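Local coordinates for TOG array regulator of axonemal microtubules protein 1 (Mus musculus, PDB 5DN7), which binds microtubules through HEAT-repeat TOG domains, of which this chain is the second, promotes their polymerization, and takes part in cilium formation and in control of cilium length, at residues A[184-189]-A[223-228]; A[163-167]-A[201-205]; A[243-249]-A[262-266]. All coordinates share one frame; numbering follows the deposited sequence.

Contact 1 (A[184-189]-A[223-228]); sequences SFDLAP and KAVDTV
The phenyl ring of Phe-185 lies with one face over the backbone of Ala-224: the CA of Ala-224 stands 4.2 Å from the ring centroid and 18° off the ring normal, a CH-pi contact displaced toward the rim. Neither the methyl CG2 of Thr-227 nor the carbonyl carbon of Lys-223 meets that ring squarely; both approach it obliquely, and the Thr-227 side chain crosses Phe-185 at about a right angle, with CG2 3.5 Å from Phe-185 CE2. The torsion of Phe-185 explains the reach: CG is anti to the carbonyl carbon (chi1 -85°), which carries the ring toward the facing helix. Val-220, one turn back on that helix, also touches the ring.

Below the ring the contact shrinks to methyl groups. The CB of Ala-188 fits against the Ala-224 carbonyl, 3.5 Å from its O, and against CG1 of Val-228 at 3.8 Å. The other branch of Val-228, CG2, rests 3.6 Å from the carbonyl O of Ala-188. The CB of Ala-224 also packs against the carbonyl O of Ser-184; the hydroxyl of Ser-184 is bonded back to Pro-181 O.

The polar part is bridged rather than direct. The Thr-227 hydroxyl donates to Ala-224 O over 2.7 Å, in the carbonyl plane and on a lone pair, and this fixes the rotation that presents CG2 to the ring. A water then donates to both Phe-185 O (2.8 Å) and Thr-227 OG1, joining the two segments. Such close packing between the C-terminal ends of helices 180-187 and 219-226, the first in a predicted HEAT repeat, is consistent with the alpha-solenoid of a TOG domain.

Contact 2 (A[163-167]-A[201-205]); sequences VNICI and AALEA
This is a wholly buried, apolar helix-to-helix contact between two successive predicted HEAT repeats, joining helix 156-172 to helix 196-213 inside the alpha-solenoid of the TOG domain. The two short segments run in nearly the same direction, 20° apart, with their axes 9.1 Å from each other at closest approach, as expected for equivalent helices stacked from repeat to repeat. Branched side chains come from one helix and small ones from the other. With chi1 at -175°, CG1 of Val-163 extends away from the backbone N, which brings that methyl over the Ala-201 carbonyl, 3.5 Å from its O, and close to the Ala-201 CB, while the same methyl reaches Ala-205 CB at 4.0 Å.

One turn on, Ile-167 lays CG1 against Ala-205 CB at 3.8 Å and points its terminal CD1 at the Ala-201 carbonyl O, 3.6 Å away, and at the CB of Glu-204. A glycine in place of Ile-167 would probably strip the Glu-204 CB and the Ala-201 carbonyl of the CD1 methyl and leave Ala-205 with Val-163 alone on this side, opening a gap between the helices.

Polar groups sit at the border of this packing and look elsewhere: Glu-204 to Arg-244 and Ala-262, Asn-164 to Tyr-261 and Glu-161. Even so, the amide oxygen OD1 of Asn-164 lies 4.0 Å from the methyl CB of Ala-201.

Contact 3 (A[243-249]-A[262-266]); sequences ARLARKT and AILMP
Arg-244 and Ile-263 lie alongside one another but point opposite ways, and the CG2 methyl of Ile-263 settles over one face of the Arg-244 guanidinium, offset toward its rim and 3.6 Å from NE. A second arginine is covered in the same way: CD1 of Ile-263 lies over one face of the Arg-247 guanidinium, again toward the rim, 3.5 Å from NH1, with the two side chains crossing at about a right angle. One isoleucine thus covers two guanidinium planes, one with each branch. Met-265 crosses Arg-244 at a similar angle; folded by two turns of its chain (chi2 -43°, chi3 -78°), it brings its CE methyl back to the Ala-243 CB, 3.6 Å away.

Here the chain beyond the short hairpin of strands 252-253 and 259-260 folds back onto the end of helix 237-246, at the C-terminal end of the TOG solenoid. Within its own segment, Arg-244 donates from NH2 to Thr-249 O at 2.6 Å, nearly in the guanidinium plane, although the donor is tilted 26° from the carbonyl plane. NH1 adds only weak bonds to Arg-247 O and Thr-249 O. The salt bridge of NE to Glu-204 and the bonds to Thr-249 O fix the rotation of the guanidinium under Ile-263, while the Ala-262 CB nestles 3.4 Å from Thr-249 OG1.

Depth in the solenoid separates these contacts. Contact 2 is core, entirely buried and made mainly of aliphatic groups; contact 1 is partly buried, mixing small methyls with an exposed aromatic ring and a water; contact 3 lies at the surface, where apolar side chains cover arginine planes. Contacts 1 and 2 meet through Leu-187, whose methyls pack on Ala-205 and Cys-166, tying helix 180-187 to the neighbouring helices 156-172 and 196-213. Contacts 2 and 3 are joined by charge instead, through Glu-204, which belongs to the buried contact but spends its carboxylate on the surface one. Contacts 1 and 3 do not touch, although helices 219-226 and 237-246 are consecutive.

Contact 1 (A[184-189]-A[223-228])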
loop_
_atom_site.group_PDB
_atom_site.type_symbol
_atom_site.label_atom_id
_atom_site.label_comp_id
_atom_site.label_asym_id
_atom_site.label_seq_id
_atom_site.Cartn_x
_atom_site.Cartn_y
_atom_site.Cartn_z
ATOM N N SER A 184 -10.833 7.922 9.962
ATOM C CA SER A 184 -12.008 8.322 9.203
ATOM C C SER A 184 -11.927 9.777 8.719
ATOM O O SER A 184 -12.466 10.105 7.657
ATOM C CB SER A 184 -13.273 8.121 10.023
ATOM O OG SER A 184 -13.233 8.883 11.203
ATOM N N PHE A 185 -11.266 10.641 9.484
ATOM C CA PHE A 185 -11.081 12.016 9.028
ATOM C C PHE A 185 -10.104 12.083 7.878
ATOM O O PHE A 185 -10.251 12.908 6.983
ATOM C CB PHE A 185 -10.602 12.920 10.171
ATOM C CG PHE A 185 -11.719 13.472 11.011
ATOM C CD1 PHE A 185 -12.543 12.632 11.737
ATOM C CD2 PHE A 185 -11.937 14.828 11.081
ATOM C CE1 PHE A 185 -13.578 13.125 12.507
ATOM C CE2 PHE A 185 -12.960 15.333 11.866
ATOM C CZ PHE A 185 -13.782 14.470 12.573
ATOM N N ASP A 186 -9.091 11.228 7.913
ATOM C CA ASP A 186 -8.112 11.160 6.837
ATOM C C ASP A 186 -8.728 10.557 5.570
ATOM O O ASP A 186 -8.287 10.854 4.459
ATOM C CB ASP A 186 -6.883 10.334 7.250
ATOM C CG ASP A 186 -5.944 11.085 8.199
ATOM O OD1 ASP A 186 -6.042 12.331 8.315
ATOM O OD2 ASP A 186 -5.073 10.419 8.813
ATOM N N LEU A 187 -9.744 9.713 5.732
ATOM C CA LEU A 187 -10.319 8.994 4.584
ATOM C C LEU A 187 -11.525 9.714 4.002
ATOM O O LEU A 187 -11.869 9.510 2.853
ATOM C CB LEU A 187 -10.721 7.574 4.981
ATOM C CG LEU A 187 -9.621 6.508 5.004
ATOM C CD1 LEU A 187 -10.204 5.220 5.541
ATOM C CD2 LEU A 187 -9.051 6.278 3.598
ATOM N N ALA A 188 -12.168 10.551 4.802
ATOM C CA ALA A 188 -13.367 11.260 4.366
ATOM C C ALA A 188 -13.216 12.058 3.046
ATOM O O ALA A 188 -14.186 12.159 2.304
ATOM C CB ALA A 188 -13.846 12.191 5.485
ATOM N N PRO A 189 -12.018 12.609 2.738
ATOM C CA PRO A 189 -11.944 13.309 1.448
ATOM C C PRO A 189 -12.144 12.399 0.237
ATOM O O PRO A 189 -12.539 12.860 -0.834
ATOM C CB PRO A 189 -10.530 13.890 1.444
ATOM C CG PRO A 189 -10.196 14.043 2.883
ATOM C CD PRO A 189 -10.833 12.893 3.568
ATOM N N LYS A 223 -19.479 12.978 11.746
ATOM C CA LYS A 223 -18.686 14.163 11.858
ATOM C C LYS A 223 -17.627 14.212 10.762
ATOM O O LYS A 223 -17.404 15.239 10.195
ATOM C CB LYS A 223 -18.029 14.252 13.221
ATOM C CG LYS A 223 -19.034 14.223 14.357
ATOM C CD LYS A 223 -18.518 14.829 15.638
ATOM C CE LYS A 223 -18.553 13.853 16.782
ATOM N NZ LYS A 223 -17.236 13.822 17.460
ATOM N N ALA A 224 -16.983 13.086 10.498
ATOM C CA ALA A 224 -16.035 12.992 9.397
ATOM C C ALA A 224 -16.690 13.398 8.072
ATOM O O ALA A 224 -16.108 14.162 7.307
ATOM C CB ALA A 224 -15.468 11.585 9.295
ATOM N N VAL A 225 -17.892 12.886 7.807
ATOM C CA VAL A 225 -18.614 13.268 6.601
ATOM C C VAL A 225 -18.903 14.779 6.629
ATOM O O VAL A 225 -18.886 15.447 5.591
ATOM C CB VAL A 225 -19.942 12.484 6.443
ATOM C CG1 VAL A 225 -20.762 13.010 5.248
ATOM C CG2 VAL A 225 -19.691 10.959 6.321
ATOM N N ASP A 226 -19.150 15.324 7.817
ATOM C CA ASP A 226 -19.434 16.751 7.902
ATOM C C ASP A 226 -18.236 17.578 7.469
ATOM O O ASP A 226 -18.411 18.623 6.868
ATOM C CB ASP A 226 -19.846 17.160 9.313
ATOM C CG ASP A 226 -21.302 16.884 9.586
ATOM O OD1 ASP A 226 -22.081 16.810 8.612
ATOM O OD2 ASP A 226 -21.663 16.742 10.775
ATOM N N THR A 227 -17.021 17.118 7.776
ATOM C CA THR A 227 -15.835 17.870 7.352
ATOM C C THR A 227 -15.618 17.951 5.822
ATOM O O THR A 227 -14.764 18.719 5.353
ATOM C CB THR A 227 -14.543 17.295 7.982
ATOM O OG1 THR A 227 -14.187 16.064 7.351
ATOM C CG2 THR A 227 -14.728 17.079 9.464
ATOM N N VAL A 228 -16.366 17.186 5.031
ATOM C CA VAL A 228 -16.131 17.241 3.595
ATOM C C VAL A 228 -17.379 17.551 2.779
ATOM O O VAL A 228 -17.284 17.646 1.567
ATOM C CB VAL A 228 -15.525 15.924 3.043
ATOM C CG1 VAL A 228 -14.218 15.588 3.750
ATOM C CG2 VAL A 228 -16.522 14.796 3.135
HETATM O O HOH W 1 -11.299 15.444 7.251
#

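Contact 2 (A[163-167]-A[201-205])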
loop_
_atom_site.group_PDB
_atom_site.type_symbol
_atom_site.label_atom_id
_atom_site.label_comp_id
_atom_site.label_asym_id
_atom_site.label_seq_id
_atom_site.Cartn_x
_atom_site.Cartn_y
_atom_site.Cartn_z
ATOM N N VAL A 163 -6.883 3.863 -0.613
ATOM C CA VAL A 163 -8.078 3.499 0.140
ATOM C C VAL A 163 -8.207 1.959 0.287
ATOM O O VAL A 163 -8.517 1.450 1.370
ATOM C CB VAL A 163 -9.359 4.060 -0.507
ATOM C CG1 VAL A 163 -10.576 3.763 0.385
ATOM C CG2 VAL A 163 -9.223 5.532 -0.735
ATOM N N ASN A 164 -7.925 1.217 -0.779
ATOM C CA ASN A 164 -8.064 -0.239 -0.674
ATOM C C ASN A 164 -7.064 -0.860 0.302
ATOM O O ASN A 164 -7.372 -1.840 0.980
ATOM C CB ASN A 164 -7.915 -0.917 -2.041
ATOM C CG ASN A 164 -9.168 -0.789 -2.914
ATOM O OD1 ASN A 164 -10.302 -0.774 -2.423
ATOM N ND2 ASN A 164 -8.956 -0.707 -4.223
ATOM N N ILE A 165 -5.864 -0.297 0.361
ATOM C CA ILE A 165 -4.845 -0.789 1.287
ATOM C C ILE A 165 -5.265 -0.474 2.728
ATOM O O ILE A 165 -5.008 -1.266 3.647
ATOM C CB ILE A 165 -3.455 -0.184 0.952
ATOM C CG1 ILE A 165 -2.927 -0.792 -0.349
ATOM C CG2 ILE A 165 -2.442 -0.432 2.059
ATOM C CD1 ILE A 165 -1.735 0.014 -0.958
ATOM N N CYS A 166 -5.917 0.679 2.922
ATOM C CA CYS A 166 -6.534 0.955 4.216
ATOM C C CYS A 166 -7.584 -0.119 4.581
ATOM O O CYS A 166 -7.583 -0.646 5.717
ATOM C CB CYS A 166 -7.163 2.356 4.228
ATOM S SG CYS A 166 -5.925 3.677 4.208
ATOM N N ILE A 167 -8.457 -0.458 3.631
ATOM C CA ILE A 167 -9.473 -1.495 3.875
ATOM C C ILE A 167 -8.828 -2.817 4.279
ATOM O O ILE A 167 -9.222 -3.473 5.255
ATOM C CB ILE A 167 -10.348 -1.750 2.638
ATOM C CG1 ILE A 167 -11.143 -0.504 2.277
ATOM C CG2 ILE A 167 -11.293 -2.972 2.865
ATOM C CD1 ILE A 167 -11.778 -0.575 0.892
ATOM N N ALA A 201 -14.573 2.985 -3.212
ATOM C CA ALA A 201 -13.579 2.457 -2.276
ATOM C C ALA A 201 -13.779 3.051 -0.889
ATOM O O ALA A 201 -13.757 2.326 0.114
ATOM C CB ALA A 201 -12.174 2.728 -2.771
ATOM N N ALA A 202 -13.985 4.368 -0.841
ATOM C CA ALA A 202 -14.125 5.083 0.423
ATOM C C ALA A 202 -15.397 4.693 1.173
ATOM O O ALA A 202 -15.395 4.658 2.396
ATOM C CB ALA A 202 -14.100 6.600 0.195
ATOM N N LEU A 203 -16.484 4.430 0.451
ATOM C CA LEU A 203 -17.700 3.950 1.099
ATOM C C LEU A 203 -17.471 2.557 1.708
ATOM O O LEU A 203 -17.882 2.298 2.843
ATOM C CB LEU A 203 -18.873 3.939 0.105
ATOM C CG LEU A 203 -19.305 5.353 -0.340
ATOM C CD1 LEU A 203 -20.110 5.318 -1.639
ATOM C CD2 LEU A 203 -20.089 6.085 0.759
ATOM N N GLU A 204 -16.795 1.667 0.981
ATOM C CA GLU A 204 -16.453 0.372 1.596
ATOM C C GLU A 204 -15.607 0.546 2.851
ATOM O O GLU A 204 -15.832 -0.129 3.892
ATOM C CB GLU A 204 -15.705 -0.527 0.609
ATOM C CG GLU A 204 -16.554 -1.004 -0.550
ATOM C CD GLU A 204 -17.694 -1.951 -0.134
ATOM O OE1 GLU A 204 -17.426 -3.121 0.239
ATOM O OE2 GLU A 204 -18.871 -1.520 -0.206
ATOM N N ALA A 205 -14.632 1.457 2.761
ATOM C CA ALA A 205 -13.785 1.719 3.906
ATOM C C ALA A 205 -14.633 2.213 5.065
ATOM O O ALA A 205 -14.425 1.788 6.190
ATOM C CB ALA A 205 -12.691 2.719 3.580
#

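Contact 3 (A[243-249]-A[262-266])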
loop_
_atom_site.group_PDB
_atom_site.type_symbol
_atom_site.label_atom_id
_atom_site.label_comp_id
_atom_site.label_asym_id
_atom_site.label_seq_id
_atom_site.Cartn_x
_atom_site.Cartn_y
_atom_site.Cartn_z
ATOM N N ALA A 243 -26.769 4.961 3.332
ATOM C CA ALA A 243 -27.245 3.853 2.512
ATOM C C ALA A 243 -26.273 2.690 2.623
ATOM O O ALA A 243 -26.683 1.575 2.890
ATOM C CB ALA A 243 -27.410 4.283 1.083
ATOM N N ARG A 244 -24.979 2.959 2.452
ATOM C CA ARG A 244 -23.964 1.916 2.582
ATOM C C ARG A 244 -23.949 1.265 3.972
ATOM O O ARG A 244 -23.872 0.047 4.086
ATOM C CB ARG A 244 -22.570 2.465 2.268
ATOM C CG ARG A 244 -21.456 1.409 2.370
ATOM C CD ARG A 244 -21.749 0.217 1.435
ATOM N NE ARG A 244 -20.779 -0.871 1.557
ATOM C CZ ARG A 244 -20.904 -1.885 2.398
ATOM N NH1 ARG A 244 -21.950 -1.930 3.211
ATOM N NH2 ARG A 244 -19.980 -2.839 2.441
ATOM N N LEU A 245 -24.009 2.078 5.020
ATOM C CA LEU A 245 -23.953 1.575 6.402
ATOM C C LEU A 245 -25.177 0.750 6.741
ATOM O O LEU A 245 -25.094 -0.167 7.544
ATOM C CB LEU A 245 -23.836 2.726 7.403
ATOM C CG LEU A 245 -22.458 3.152 7.899
ATOM C CD1 LEU A 245 -21.400 3.049 6.813
ATOM C CD2 LEU A 245 -22.565 4.566 8.412
ATOM N N ALA A 246 -26.318 1.092 6.147
ATOM C CA ALA A 246 -27.535 0.320 6.373
ATOM C C ALA A 246 -27.388 -1.108 5.833
ATOM O O ALA A 246 -27.968 -2.046 6.377
ATOM C CB ALA A 246 -28.732 1.013 5.739
ATOM N N ARG A 247 -26.611 -1.268 4.761
ATOM C CA ARG A 247 -26.288 -2.602 4.239
ATOM C C ARG A 247 -25.260 -3.264 5.137
ATOM O O ARG A 247 -24.066 -2.977 5.043
ATOM C CB ARG A 247 -25.747 -2.528 2.816
ATOM C CG ARG A 247 -26.701 -1.921 1.829
ATOM C CD ARG A 247 -28.058 -2.588 1.907
ATOM N NE ARG A 247 -28.791 -2.419 0.657
ATOM C CZ ARG A 247 -28.976 -3.385 -0.242
ATOM N NH1 ARG A 247 -28.496 -4.606 -0.033
ATOM N NH2 ARG A 247 -29.655 -3.128 -1.351
ATOM N N LYS A 248 -25.711 -4.157 6.002
ATOM C CA LYS A 248 -24.796 -4.740 6.962
ATOM C C LYS A 248 -23.961 -5.851 6.319
ATOM O O LYS A 248 -23.977 -6.986 6.771
ATOM C CB LYS A 248 -25.565 -5.279 8.181
ATOM C CG LYS A 248 -26.387 -4.226 8.943
ATOM C CD LYS A 248 -25.567 -2.961 9.253
ATOM C CE LYS A 248 -24.377 -3.210 10.198
ATOM N NZ LYS A 248 -24.588 -2.611 11.557
ATOM N N THR A 249 -23.232 -5.526 5.261
ATOM C CA THR A 249 -22.345 -6.501 4.642
ATOM C C THR A 249 -20.999 -5.830 4.424
ATOM O O THR A 249 -20.922 -4.647 4.130
ATOM C CB THR A 249 -22.917 -7.058 3.303
ATOM O OG1 THR A 249 -21.955 -7.931 2.686
ATOM C CG2 THR A 249 -23.287 -5.926 2.342
ATOM N N ALA A 262 -18.312 -5.670 -0.999
ATOM C CA ALA A 262 -19.549 -6.331 -0.610
ATOM C C ALA A 262 -20.682 -5.987 -1.554
ATOM O O ALA A 262 -21.564 -6.805 -1.816
ATOM C CB ALA A 262 -19.927 -5.960 0.820
ATOM N N ILE A 263 -20.667 -4.780 -2.083
ATOM C CA ILE A 263 -21.838 -4.317 -2.798
ATOM C C ILE A 263 -21.489 -3.104 -3.654
ATOM O O ILE A 263 -20.644 -2.297 -3.268
ATOM C CB ILE A 263 -22.983 -3.988 -1.788
ATOM C CG1 ILE A 263 -24.279 -3.590 -2.505
ATOM C CG2 ILE A 263 -22.540 -2.904 -0.798
ATOM C CD1 ILE A 263 -25.506 -3.640 -1.603
ATOM N N LEU A 264 -22.101 -3.015 -4.836
ATOM C CA LEU A 264 -22.040 -1.796 -5.643
ATOM C C LEU A 264 -23.314 -0.990 -5.356
ATOM O O LEU A 264 -24.451 -1.442 -5.583
ATOM C CB LEU A 264 -21.882 -2.090 -7.151
ATOM C CG LEU A 264 -23.090 -2.519 -7.990
ATOM C CD1 LEU A 264 -22.778 -2.556 -9.480
ATOM C CD2 LEU A 264 -23.623 -3.861 -7.521
ATOM N N MET A 265 -23.103 0.143 -4.694
ATOM C CA MET A 265 -24.187 1.035 -4.330
ATOM C C MET A 265 -24.679 1.650 -5.617
ATOM O O MET A 265 -23.881 1.949 -6.504
ATOM C CB MET A 265 -23.695 2.122 -3.374
ATOM C CG MET A 265 -23.438 1.633 -1.958
ATOM S SD MET A 265 -24.729 0.527 -1.358
ATOM C CE MET A 265 -26.015 1.701 -0.942
ATOM N N PRO A 266 -25.972 1.860 -5.740
ATOM C CA PRO A 266 -26.490 2.387 -6.988
ATOM C C PRO A 266 -25.835 3.723 -7.275
ATOM O O PRO A 266 -25.486 3.955 -8.422
ATOM C CB PRO A 266 -27.973 2.526 -6.707
ATOM C CG PRO A 266 -28.259 1.569 -5.624
ATOM C CD PRO A 266 -26.967 1.030 -5.074
#